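Local coordinates for PAP fimbrial major pilin protein (Escherichia coli, PDB 2UY6), which polymerizes into the thick, right-handed helical rod of Pap pili, with which the bacterium colonizes the epithelium of its host's organs, at residues B[20-26]-B[55-61]; B[41-45]-B[144-148]; B[89-93]-B[111-115]; B[100-106]-B[134-140]. The protein carries 2 engineered substitutions. All coordinates share one frame; numbering follows the deposited sequence.

Interactions 1 and 4 lie in the same five-stranded antiparallel sheet, whose strands 52-59 and 130-139 are neighbours; their centres are nonetheless about 25 Å apart, on opposite sides of the chain's centre. Interaction 1 closes before interactions 3 and 4 open along the chain. Those two alternate their segments and touch through backbone bonds from 89-93 and 111-115 to strand 101-106. Both are nested in the long loop closed by interaction 2, which sits at one end of the molecule, about 12 Å from interaction 4 and about 36 Å from interaction 1 between centres. The four contacts are spread along the pilin body, two pairing strands of the five-stranded sheet, the others joining loops and the short helix near it.

Interaction 1 of 4, residues B[20-26]-B[55-61]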
loop_
_atom_site.group_PDB
_atom_site.type_symbol
_atom_site.label_atom_id
_atom_site.label_comp_id
_atom_site.label_asym_id
_atom_site.label_seq_id
_atom_site.Cartn_x
_atom_site.Cartn_y
_atom_site.Cartn_z
ATOM N N ALA B 20 -1.212 1.751 0.841
ATOM C CA ALA B 20 -0.974 0.391 1.314
ATOM C C ALA B 20 -2.204 -0.496 1.153
ATOM O O ALA B 20 -3.330 -0.015 1.232
ATOM C CB ALA B 20 -0.529 0.419 2.791
ATOM N N PRO B 21 -2.001 -1.804 0.915
ATOM C CA PRO B 21 -3.130 -2.727 0.753
ATOM C C PRO B 21 -3.695 -2.980 2.143
ATOM O O PRO B 21 -3.005 -2.761 3.143
ATOM C CB PRO B 21 -2.487 -3.989 0.180
ATOM C CG PRO B 21 -1.102 -3.562 -0.246
ATOM C CD PRO B 21 -0.728 -2.519 0.756
ATOM N N CYS B 22 -4.935 -3.444 2.222
ATOM C CA CYS B 22 -5.530 -3.698 3.523
ATOM C C CYS B 22 -5.015 -4.950 4.238
ATOM O O CYS B 22 -4.610 -5.931 3.613
ATOM C CB CYS B 22 -7.054 -3.767 3.405
ATOM S SG CYS B 22 -7.839 -2.159 3.071
ATOM N N SER B 23 -5.026 -4.883 5.563
ATOM C CA SER B 23 -4.616 -5.983 6.418
ATOM C C SER B 23 -5.879 -6.334 7.212
ATOM O O SER B 23 -6.669 -5.441 7.528
ATOM C CB SER B 23 -3.503 -5.519 7.359
ATOM O OG SER B 23 -3.041 -6.581 8.173
ATOM N N ILE B 24 -6.104 -7.609 7.522
ATOM C CA ILE B 24 -7.307 -7.950 8.294
ATOM C C ILE B 24 -7.017 -8.614 9.640
ATOM O O ILE B 24 -5.927 -9.142 9.878
ATOM C CB ILE B 24 -8.300 -8.875 7.501
ATOM C CG1 ILE B 24 -7.975 -10.351 7.730
ATOM C CG2 ILE B 24 -8.258 -8.559 6.023
ATOM C CD1 ILE B 24 -6.654 -10.788 7.215
ATOM N N SER B 25 -8.001 -8.559 10.529
ATOM C CA SER B 25 -7.886 -9.187 11.839
ATOM C C SER B 25 -9.273 -9.382 12.444
ATOM O O SER B 25 -10.248 -8.783 11.994
ATOM C CB SER B 25 -7.011 -8.345 12.767
ATOM O OG SER B 25 -7.547 -7.053 12.921
ATOM N N GLN B 26 -9.354 -10.219 13.470
ATOM C CA GLN B 26 -10.627 -10.501 14.107
ATOM C C GLN B 26 -10.503 -10.495 15.625
ATOM O O GLN B 26 -9.412 -10.285 16.164
ATOM C CB GLN B 26 -11.142 -11.861 13.629
ATOM C CG GLN B 26 -11.341 -11.924 12.133
ATOM C CD GLN B 26 -11.921 -13.237 11.669
ATOM O OE1 GLN B 26 -11.231 -14.251 11.613
ATOM N NE2 GLN B 26 -13.208 -13.228 11.340
ATOM N N ASP B 55 -16.922 -11.014 11.778
ATOM C CA ASP B 55 -16.468 -9.653 11.509
ATOM C C ASP B 55 -14.993 -9.577 11.129
ATOM O O ASP B 55 -14.129 -10.157 11.787
ATOM C CB ASP B 55 -16.746 -8.755 12.712
ATOM C CG ASP B 55 -18.227 -8.597 12.980
ATOM O OD1 ASP B 55 -18.995 -8.376 12.020
ATOM O OD2 ASP B 55 -18.632 -8.686 14.152
ATOM N N ILE B 56 -14.720 -8.860 10.047
ATOM C CA ILE B 56 -13.363 -8.704 9.548
ATOM C C ILE B 56 -12.959 -7.239 9.612
ATOM O O ILE B 56 -13.541 -6.400 8.928
ATOM C CB ILE B 56 -13.253 -9.187 8.083
ATOM C CG1 ILE B 56 -13.695 -10.645 7.982
ATOM C CG2 ILE B 56 -11.821 -9.061 7.597
ATOM C CD1 ILE B 56 -13.782 -11.154 6.554
ATOM N N GLU B 57 -11.968 -6.934 10.445
ATOM C CA GLU B 57 -11.496 -5.565 10.579
ATOM C C GLU B 57 -10.401 -5.244 9.560
ATOM O O GLU B 57 -9.376 -5.923 9.498
ATOM C CB GLU B 57 -10.989 -5.311 12.008
ATOM C CG GLU B 57 -10.185 -4.012 12.154
ATOM C CD GLU B 57 -10.071 -3.511 13.594
ATOM O OE1 GLU B 57 -9.830 -4.328 14.513
ATOM O OE2 GLU B 57 -10.212 -2.287 13.803
ATOM N N LEU B 58 -10.651 -4.216 8.752
ATOM C CA LEU B 58 -9.704 -3.755 7.737
ATOM C C LEU B 58 -8.788 -2.722 8.381
ATOM O O LEU B 58 -9.247 -1.661 8.794
ATOM C CB LEU B 58 -10.448 -3.115 6.561
ATOM C CG LEU B 58 -11.435 -4.061 5.872
ATOM C CD1 LEU B 58 -12.214 -3.350 4.769
ATOM C CD2 LEU B 58 -10.664 -5.226 5.308
ATOM N N VAL B 59 -7.498 -3.035 8.480
ATOM C CA VAL B 59 -6.543 -2.110 9.089
ATOM C C VAL B 59 -5.356 -1.759 8.189
ATOM O O VAL B 59 -5.170 -2.337 7.117
ATOM C CB VAL B 59 -5.997 -2.677 10.416
ATOM C CG1 VAL B 59 -7.140 -2.909 11.379
ATOM C CG2 VAL B 59 -5.243 -3.983 10.167
ATOM N N ASN B 60 -4.562 -0.796 8.644
ATOM C CA ASN B 60 -3.377 -0.333 7.926
ATOM C C ASN B 60 -3.631 0.071 6.481
ATOM O O ASN B 60 -2.738 -0.025 5.645
ATOM C CB ASN B 60 -2.275 -1.395 7.967
ATOM C CG ASN B 60 -1.926 -1.815 9.384
ATOM O OD1 ASN B 60 -2.019 -1.020 10.320
ATOM N ND2 ASN B 60 -1.512 -3.066 9.547
ATOM N N CYS B 61 -4.839 0.526 6.183
ATOM C CA CYS B 61 -5.147 0.961 4.829
ATOM C C CYS B 61 -6.189 2.067 4.865
ATOM O O CYS B 61 -6.701 2.414 5.932
ATOM C CB CYS B 61 -5.670 -0.208 3.990
ATOM S SG CYS B 61 -7.213 -0.959 4.605
#
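Cys-22 and Cys-61 are covalently joined, SG to SG 2.0 Å with a chi3 of 90°, where strand 23-25 begins beside the end of strand 52-59. Next along, Ser-23 and Val-59 exchange backbone hydrogen bonds, that from Val-59 N to Ser-23 O being short at 2.7 Å and almost straight. Ser-25 and Glu-57 make a second such antiparallel pair. Between them Ile-24 turns to the other face of the sheet, where its CB lies 3.5 Å from CG2 of Ile-56 and the two isoleucines run alongside, pointing the same way. Strand 23-25 is outermost in its sheet within this chain, and Ile-24 bonds through its backbone to a chain of another protein. That is consistent with the incomplete immunoglobulin-like fold of pilins, whose missing strand a partner supplies. An acidic side chain of the same neighbour takes Ser-23 OG. Past the strand, the extended Gln-26 side chain passes Asp-55 O: CB is 3.9 Å from that oxygen, CG 3.3 Å and CD 3.8 Å. The tip, NE2, donates to Asp-55 O at 3.2 Å; that oxygen lies in the plane of the glutamine amide, while NE2 stands above the Asp-55 carbonyl plane, 55° out of it.

Interaction 2 of 4, residues B[41-45]-B[144-148]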
loop_
_atom_site.group_PDB
_atom_site.type_symbol
_atom_site.label_atom_id
_atom_site.label_comp_id
_atom_site.label_asym_id
_atom_site.label_seq_id
_atom_site.Cartn_x
_atom_site.Cartn_y
_atom_site.Cartn_z
ATOM N N SER B 41 -28.979 -34.458 15.627
ATOM C CA SER B 41 -30.391 -34.660 15.308
ATOM C C SER B 41 -31.068 -33.370 14.833
ATOM O O SER B 41 -31.814 -33.380 13.849
ATOM C CB SER B 41 -31.125 -35.230 16.530
ATOM O OG SER B 41 -30.738 -34.570 17.729
ATOM N N PHE B 42 -30.799 -32.268 15.528
ATOM C CA PHE B 42 -31.375 -30.973 15.170
ATOM C C PHE B 42 -30.968 -30.574 13.744
ATOM O O PHE B 42 -31.824 -30.274 12.904
ATOM C CB PHE B 42 -30.926 -29.898 16.166
ATOM C CG PHE B 42 -31.631 -28.581 15.995
ATOM C CD1 PHE B 42 -32.985 -28.459 16.286
ATOM C CD2 PHE B 42 -30.944 -27.461 15.533
ATOM C CE1 PHE B 42 -33.643 -27.244 16.119
ATOM C CE2 PHE B 42 -31.592 -26.245 15.363
ATOM C CZ PHE B 42 -32.943 -26.136 15.656
ATOM N N LEU B 43 -29.665 -30.573 13.474
ATOM C CA LEU B 43 -29.182 -30.231 12.145
ATOM C C LEU B 43 -29.725 -31.223 11.127
ATOM O O LEU B 43 -30.076 -30.847 10.009
ATOM C CB LEU B 43 -27.650 -30.244 12.087
ATOM C CG LEU B 43 -26.839 -29.016 12.518
ATOM C CD1 LEU B 43 -27.508 -27.742 11.993
ATOM C CD2 LEU B 43 -26.724 -28.968 14.021
ATOM N N GLU B 44 -29.795 -32.493 11.514
ATOM C CA GLU B 44 -30.293 -33.531 10.610
ATOM C C GLU B 44 -31.748 -33.298 10.237
ATOM O O GLU B 44 -32.152 -33.540 9.096
ATOM C CB GLU B 44 -30.135 -34.925 11.243
ATOM C CG GLU B 44 -30.692 -36.085 10.399
ATOM C CD GLU B 44 -30.087 -36.175 8.997
ATOM O OE1 GLU B 44 -28.847 -36.071 8.871
ATOM O OE2 GLU B 44 -30.850 -36.365 8.019
ATOM N N ALA B 45 -32.530 -32.813 11.197
ATOM C CA ALA B 45 -33.945 -32.556 10.970
ATOM C C ALA B 45 -34.226 -31.304 10.137
ATOM O O ALA B 45 -35.370 -31.054 9.754
ATOM C CB ALA B 45 -34.668 -32.462 12.302
ATOM N N GLY B 144 -28.547 -37.156 -0.460
ATOM C CA GLY B 144 -28.300 -38.225 0.491
ATOM C C GLY B 144 -27.264 -37.909 1.549
ATOM O O GLY B 144 -26.513 -38.786 1.984
ATOM N N ALA B 145 -27.211 -36.655 1.969
ATOM C CA ALA B 145 -26.260 -36.262 2.995
ATOM C C ALA B 145 -26.908 -36.519 4.348
ATOM O O ALA B 145 -28.124 -36.393 4.494
ATOM C CB ALA B 145 -25.906 -34.788 2.847
ATOM N N ALA B 146 -26.098 -36.883 5.333
ATOM C CA ALA B 146 -26.618 -37.145 6.663
ATOM C C ALA B 146 -25.651 -36.641 7.716
ATOM O O ALA B 146 -24.451 -36.923 7.668
ATOM C CB ALA B 146 -26.867 -38.639 6.850
ATOM N N VAL B 147 -26.188 -35.892 8.673
ATOM C CA VAL B 147 -25.378 -35.336 9.739
ATOM C C VAL B 147 -24.908 -36.470 10.627
ATOM O O VAL B 147 -25.682 -37.367 10.963
ATOM C CB VAL B 147 -26.182 -34.340 10.575
ATOM C CG1 VAL B 147 -25.280 -33.664 11.582
ATOM C CG2 VAL B 147 -26.838 -33.327 9.667
ATOM N N THR B 148 -23.634 -36.430 10.996
ATOM C CA THR B 148 -23.040 -37.457 11.841
ATOM C C THR B 148 -22.267 -36.788 12.965
ATOM O O THR B 148 -21.800 -35.661 12.811
ATOM C CB THR B 148 -22.065 -38.361 11.041
ATOM O OG1 THR B 148 -20.757 -38.280 11.625
ATOM C CG2 THR B 148 -21.990 -37.927 9.571
#
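The short helix 40-45 is fastened to the loop between strands 130-139 and 153-162 where Glu-44 and Val-147 meet, at the surface of one end of the pilin body. Glu-44 reaches across with its carboxylate. CG stands anti to the backbone N (chi1 177°), and a bend at chi2 (57°) brings the acid round to the loop. There OE1 accepts the N-H of Val-147 at 2.7 Å, with an angle of 156° at the hydrogen, and the donor arrives nearly in line with the C-O bond. The same oxygen also lies against the preceding residue, 3.3 Å from CA of Ala-146.

Val-147 answers with its apolar branches. Its CG2 lies against the glutamate, 3.6 Å from Glu-44 N and 3.5 Å from OE1, and it is also 4.0 Å from CB of Leu-43, one residue earlier in the helix. Only the base of Leu-43 takes part here; the rest of that side chain leads away, towards Leu-38 and the end of strand 130-139. Val-147 CG1 lies against Leu-101, an engineered residue, while CG2 also packs on the aliphatic part of Lys-139.

The second carboxylate oxygen, OE2, is held in a salt bridge by Lys-139 NZ. With one oxygen on a backbone N-H and the other on an ammonium group, the carboxylate is fixed in its rotation, and both partners would be expected to stabilise its charged form.

Interaction 3 of 4, residues B[89-93]-B[111-115]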
loop_
_atom_site.group_PDB
_atom_site.type_symbol
_atom_site.label_atom_id
_atom_site.label_comp_id
_atom_site.label_asym_id
_atom_site.label_seq_id
_atom_site.Cartn_x
_atom_site.Cartn_y
_atom_site.Cartn_z
ATOM N N HIS B 89 -23.606 -26.241 -5.123
ATOM C CA HIS B 89 -24.036 -25.197 -4.192
ATOM C C HIS B 89 -22.869 -24.297 -3.771
ATOM O O HIS B 89 -22.310 -24.433 -2.678
ATOM C CB HIS B 89 -24.689 -25.853 -2.974
ATOM C CG HIS B 89 -25.853 -26.729 -3.322
ATOM N ND1 HIS B 89 -27.118 -26.229 -3.555
ATOM C CD2 HIS B 89 -25.931 -28.065 -3.533
ATOM C CE1 HIS B 89 -27.923 -27.220 -3.893
ATOM N NE2 HIS B 89 -27.228 -28.344 -3.888
ATOM N N SER B 90 -22.519 -23.370 -4.655
ATOM C CA SER B 90 -21.412 -22.451 -4.430
ATOM C C SER B 90 -21.571 -21.591 -3.185
ATOM O O SER B 90 -20.612 -20.978 -2.726
ATOM C CB SER B 90 -21.233 -21.555 -5.653
ATOM O OG SER B 90 -22.394 -20.776 -5.872
ATOM N N ASP B 91 -22.777 -21.539 -2.635
ATOM C CA ASP B 91 -23.004 -20.740 -1.441
ATOM C C ASP B 91 -22.897 -21.596 -0.190
ATOM O O ASP B 91 -23.183 -21.137 0.913
ATOM C CB ASP B 91 -24.372 -20.057 -1.508
ATOM C CG ASP B 91 -25.528 -21.029 -1.352
ATOM O OD1 ASP B 91 -25.438 -22.168 -1.860
ATOM O OD2 ASP B 91 -26.536 -20.635 -0.731
ATOM N N GLU B 92 -22.490 -22.849 -0.366
ATOM C CA GLU B 92 -22.325 -23.746 0.770
ATOM C C GLU B 92 -20.867 -24.155 0.874
ATOM O O GLU B 92 -20.364 -24.900 0.042
ATOM C CB GLU B 92 -23.193 -24.998 0.629
ATOM C CG GLU B 92 -24.694 -24.737 0.534
ATOM C CD GLU B 92 -25.532 -25.982 0.826
ATOM O OE1 GLU B 92 -25.111 -27.099 0.451
ATOM O OE2 GLU B 92 -26.618 -25.842 1.426
ATOM N N LEU B 93 -20.194 -23.654 1.899
ATOM C CA LEU B 93 -18.792 -23.966 2.122
ATOM C C LEU B 93 -18.645 -25.348 2.766
ATOM O O LEU B 93 -18.957 -25.523 3.947
ATOM C CB LEU B 93 -18.163 -22.900 3.026
ATOM C CG LEU B 93 -16.689 -23.121 3.362
ATOM C CD1 LEU B 93 -15.863 -22.970 2.097
ATOM C CD2 LEU B 93 -16.250 -22.136 4.419
ATOM N N ASN B 111 -25.973 -13.541 -0.040
ATOM C CA ASN B 111 -25.185 -14.686 0.383
ATOM C C ASN B 111 -23.834 -14.641 -0.307
ATOM O O ASN B 111 -23.715 -14.144 -1.426
ATOM C CB ASN B 111 -25.891 -15.984 0.002
ATOM C CG ASN B 111 -26.873 -16.438 1.051
ATOM O OD1 ASN B 111 -27.879 -17.065 0.735
ATOM N ND2 ASN B 111 -26.578 -16.140 2.311
ATOM N N VAL B 112 -22.816 -15.153 0.366
ATOM C CA VAL B 112 -21.488 -15.199 -0.217
ATOM C C VAL B 112 -21.385 -16.496 -1.012
ATOM O O VAL B 112 -22.043 -17.481 -0.688
ATOM C CB VAL B 112 -20.401 -15.198 0.880
ATOM C CG1 VAL B 112 -19.058 -15.599 0.291
ATOM C CG2 VAL B 112 -20.308 -13.821 1.514
ATOM N N VAL B 113 -20.587 -16.484 -2.068
ATOM C CA VAL B 113 -20.368 -17.676 -2.871
ATOM C C VAL B 113 -18.868 -17.943 -2.810
ATOM O O VAL B 113 -18.071 -17.002 -2.743
ATOM C CB VAL B 113 -20.817 -17.470 -4.331
ATOM C CG1 VAL B 113 -22.328 -17.500 -4.412
ATOM C CG2 VAL B 113 -20.306 -16.146 -4.853
ATOM N N PHE B 114 -18.479 -19.213 -2.822
ATOM C CA PHE B 114 -17.068 -19.563 -2.735
ATOM C C PHE B 114 -16.476 -20.195 -3.986
ATOM O O PHE B 114 -15.355 -20.692 -3.950
ATOM C CB PHE B 114 -16.828 -20.512 -1.562
ATOM C CG PHE B 114 -17.382 -20.026 -0.264
ATOM C CD1 PHE B 114 -18.723 -20.197 0.042
ATOM C CD2 PHE B 114 -16.561 -19.392 0.659
ATOM C CE1 PHE B 114 -19.240 -19.743 1.258
ATOM C CE2 PHE B 114 -17.069 -18.935 1.874
ATOM C CZ PHE B 114 -18.404 -19.110 2.172
ATOM N N ASP B 115 -17.221 -20.197 -5.085
ATOM C CA ASP B 115 -16.716 -20.784 -6.322
ATOM C C ASP B 115 -15.800 -19.782 -7.004
ATOM O O ASP B 115 -15.398 -19.962 -8.154
ATOM C CB ASP B 115 -17.868 -21.138 -7.261
ATOM C CG ASP B 115 -18.727 -19.936 -7.614
ATOM O OD1 ASP B 115 -19.619 -20.078 -8.472
ATOM O OD2 ASP B 115 -18.521 -18.850 -7.032
HETATM O O HOH W 1 -23.097 -18.629 1.612
#
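Residues 89-92 form a type I turn, closed by Glu-92 N to His-89 O, and the carbonyl of Ser-90 at its corner accepts the backbone N-H of Phe-114 at 2.8 Å, with an angle of 166° at the hydrogen. Val-113 CA leans on the same oxygen, 3.3 Å away. A water lies between the segments, near both Asp-91 O and Val-112 O, and may link them.

Of the side chains, Phe-114 does most. Leu-93 sets its CB over one face of the ring, 3.9 Å from the centroid and only 17° off the normal, a CH-pi contact in which the leucine crosses the phenyl at about a right angle. Val-112 CG1 covers the opposite face towards its rim. Ser-90 O meets the edge, 3.4 Å from CD1 and close to the ring plane. Ser-90 also presents OG to Val-113 CG1 at 3.6 Å, while its CB touches Asp-115 OD1 at the same 3.6 Å; the other oxygen of that acid is bonded to Ser-117.

Leu-93 and Val-112 are backbone-bonded to Ile-103 and Val-105 of strand 101-106, and the Phe-114 ring packs on Val-105 of that strand, on Phe-81 and Ile-85 of strand 77-86 and on Ala-156 of strand 153-162, bridging the two sheets.

Interaction 4 of 4, residues B[100-106]-B[134-140]; sequences GLAIVVQ and TAVVKKS. Engineered in segment 100-106: Leu-101 (natural residue Thr).
Val-104 and Val-136 lie side by side and point the same way, so the branches of one rest against the flank of the other. Val-136 has CG2 tucked between its own backbone N and carbonyl carbon (its CG1 is at chi1 -69°), and that methyl touches CB of Val-104 at 3.7 Å. Lys-138, on the same face, slants across Val-104, its CE 4.2 Å from CG2 of that valine. Its ammonium then turns back to Lys-139 O and forms a salt bridge with Glu-92.

Beneath these pairs, strands 101-106 and 130-139 run antiparallel as neighbours in the five-stranded sheet of the immunoglobulin-like pilin fold. Ala-102 with Lys-138, Val-104 with Val-136 and Gln-106 with Thr-134 are the hydrogen-bonded pairs, and the bond from Ala-102 N to Lys-138 O is 2.7 Å.

The opposite face, with Ile-103, Val-105, Ala-135 and Val-137, is buried. Ala-135 CB meets two neighbours there, 3.9 Å from Val-105 CG2 and 4.2 Å from Ile-103 CG2. Ile-103 also packs on an apolar side chain of another protein. Leu-101, an engineered residue, comes obliquely over Val-137, with CD1 3.7 Å from CG1; the Val-137 methyl is placed there by standing anti to the backbone N, chi1 176°.

At one end Ser-140 N donates to Gly-100 O at 2.8 Å. At the other, a water joins Gln-106 O to the hydroxyl of Thr-134, 2.6 Å from OG1.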
loop_
_atom_site.group_PDB
_atom_site.type_symbol
_atom_site.label_atom_id
_atom_site.label_comp_id
_atom_site.label_asym_id
_atom_site.label_seq_id
_atom_site.Cartn_x
_atom_site.Cartn_y
_atom_site.Cartn_z
ATOM N N GLY B 100 -20.886 -34.143 7.385
ATOM C CA GLY B 100 -21.992 -33.928 6.469
ATOM C C GLY B 100 -22.514 -32.498 6.541
ATOM O O GLY B 100 -23.470 -32.133 5.854
ATOM N N LEU B 101 -21.891 -31.676 7.376
ATOM C CA LEU B 101 -22.320 -30.294 7.510
ATOM C C LEU B 101 -21.659 -29.364 6.492
ATOM O O LEU B 101 -20.627 -29.687 5.895
ATOM C CB LEU B 101 -22.022 -29.801 8.924
ATOM C CG LEU B 101 -22.570 -30.678 10.053
ATOM C CD1 LEU B 101 -22.142 -30.100 11.401
ATOM C CD2 LEU B 101 -24.087 -30.764 9.946
ATOM N N ALA B 102 -22.274 -28.203 6.303
ATOM C CA ALA B 102 -21.783 -27.186 5.383
ATOM C C ALA B 102 -21.964 -25.813 6.042
ATOM O O ALA B 102 -22.824 -25.648 6.915
ATOM C CB ALA B 102 -22.563 -27.249 4.082
ATOM N N ILE B 103 -21.153 -24.837 5.638
ATOM C CA ILE B 103 -21.246 -23.495 6.201
ATOM C C ILE B 103 -21.743 -22.487 5.178
ATOM O O ILE B 103 -21.294 -22.469 4.034
ATOM C CB ILE B 103 -19.892 -23.008 6.748
ATOM C CG1 ILE B 103 -19.438 -23.913 7.895
ATOM C CG2 ILE B 103 -20.016 -21.557 7.240
ATOM C CD1 ILE B 103 -18.108 -23.515 8.501
ATOM N N VAL B 104 -22.674 -21.648 5.617
ATOM C CA VAL B 104 -23.280 -20.616 4.788
ATOM C C VAL B 104 -22.963 -19.236 5.383
ATOM O O VAL B 104 -23.082 -19.031 6.594
ATOM C CB VAL B 104 -24.810 -20.844 4.715
ATOM C CG1 VAL B 104 -25.535 -19.556 4.369
ATOM C CG2 VAL B 104 -25.107 -21.914 3.674
ATOM N N VAL B 105 -22.547 -18.298 4.536
ATOM C CA VAL B 105 -22.201 -16.961 5.006
ATOM C C VAL B 105 -23.001 -15.871 4.307
ATOM O O VAL B 105 -23.068 -15.813 3.070
ATOM C CB VAL B 105 -20.684 -16.676 4.836
ATOM C CG1 VAL B 105 -20.342 -15.273 5.357
ATOM C CG2 VAL B 105 -19.883 -17.722 5.592
ATOM N N GLN B 106 -23.601 -15.012 5.127
ATOM C CA GLN B 106 -24.431 -13.909 4.666
ATOM C C GLN B 106 -23.735 -12.565 4.905
ATOM O O GLN B 106 -23.252 -12.282 6.007
ATOM C CB GLN B 106 -25.778 -13.952 5.398
ATOM C CG GLN B 106 -26.838 -13.013 4.850
ATOM C CD GLN B 106 -28.210 -13.258 5.467
ATOM O OE1 GLN B 106 -28.737 -14.378 5.419
ATOM N NE2 GLN B 106 -28.797 -12.210 6.046
ATOM N N THR B 134 -22.449 -12.987 8.697
ATOM C CA THR B 134 -22.957 -13.951 9.667
ATOM C C THR B 134 -22.778 -15.311 9.024
ATOM O O THR B 134 -22.887 -15.454 7.808
ATOM C CB THR B 134 -24.442 -13.744 10.011
ATOM O OG1 THR B 134 -25.155 -13.357 8.835
ATOM C CG2 THR B 134 -24.600 -12.696 11.092
ATOM N N ALA B 135 -22.478 -16.308 9.840
ATOM C CA ALA B 135 -22.270 -17.644 9.322
ATOM C C ALA B 135 -23.092 -18.651 10.100
ATOM O O ALA B 135 -23.169 -18.594 11.331
ATOM C CB ALA B 135 -20.792 -17.998 9.395
ATOM N N VAL B 136 -23.701 -19.575 9.367
ATOM C CA VAL B 136 -24.522 -20.623 9.963
ATOM C C VAL B 136 -24.073 -21.993 9.479
ATOM O O VAL B 136 -23.638 -22.155 8.337
ATOM C CB VAL B 136 -26.018 -20.464 9.590
ATOM C CG1 VAL B 136 -26.610 -19.235 10.268
ATOM C CG2 VAL B 136 -26.153 -20.340 8.083
ATOM N N VAL B 137 -24.172 -22.979 10.356
ATOM C CA VAL B 137 -23.807 -24.346 10.012
ATOM C C VAL B 137 -25.103 -25.125 9.762
ATOM O O VAL B 137 -26.086 -24.947 10.485
ATOM C CB VAL B 137 -23.031 -25.021 11.163
ATOM C CG1 VAL B 137 -22.753 -26.485 10.826
ATOM C CG2 VAL B 137 -21.735 -24.273 11.412
ATOM N N LYS B 138 -25.118 -25.966 8.733
ATOM C CA LYS B 138 -26.307 -26.759 8.449
ATOM C C LYS B 138 -25.960 -28.026 7.687
ATOM O O LYS B 138 -24.831 -28.191 7.230
ATOM C CB LYS B 138 -27.330 -25.940 7.657
ATOM C CG LYS B 138 -26.995 -25.729 6.197
ATOM C CD LYS B 138 -28.020 -24.815 5.560
ATOM C CE LYS B 138 -27.982 -24.903 4.057
ATOM N NZ LYS B 138 -28.352 -26.276 3.612
ATOM N N LYS B 139 -26.931 -28.927 7.573
ATOM C CA LYS B 139 -26.719 -30.170 6.853
ATOM C C LYS B 139 -26.441 -29.791 5.410
ATOM O O LYS B 139 -27.046 -28.864 4.877
ATOM C CB LYS B 139 -27.959 -31.063 6.933
ATOM C CG LYS B 139 -27.760 -32.431 6.289
ATOM C CD LYS B 139 -28.940 -33.363 6.528
ATOM C CE LYS B 139 -30.197 -32.866 5.841
ATOM N NZ LYS B 139 -31.345 -33.792 6.077
ATOM N N SER B 140 -25.504 -30.501 4.794
ATOM C CA SER B 140 -25.116 -30.262 3.413
ATOM C C SER B 140 -26.290 -30.476 2.478
ATOM O O SER B 140 -27.182 -31.261 2.777
ATOM C CB SER B 140 -23.988 -31.213 3.026
ATOM O OG SER B 140 -23.791 -31.206 1.630
HETATM O O HOH W 2 -25.310 -10.983 7.688
#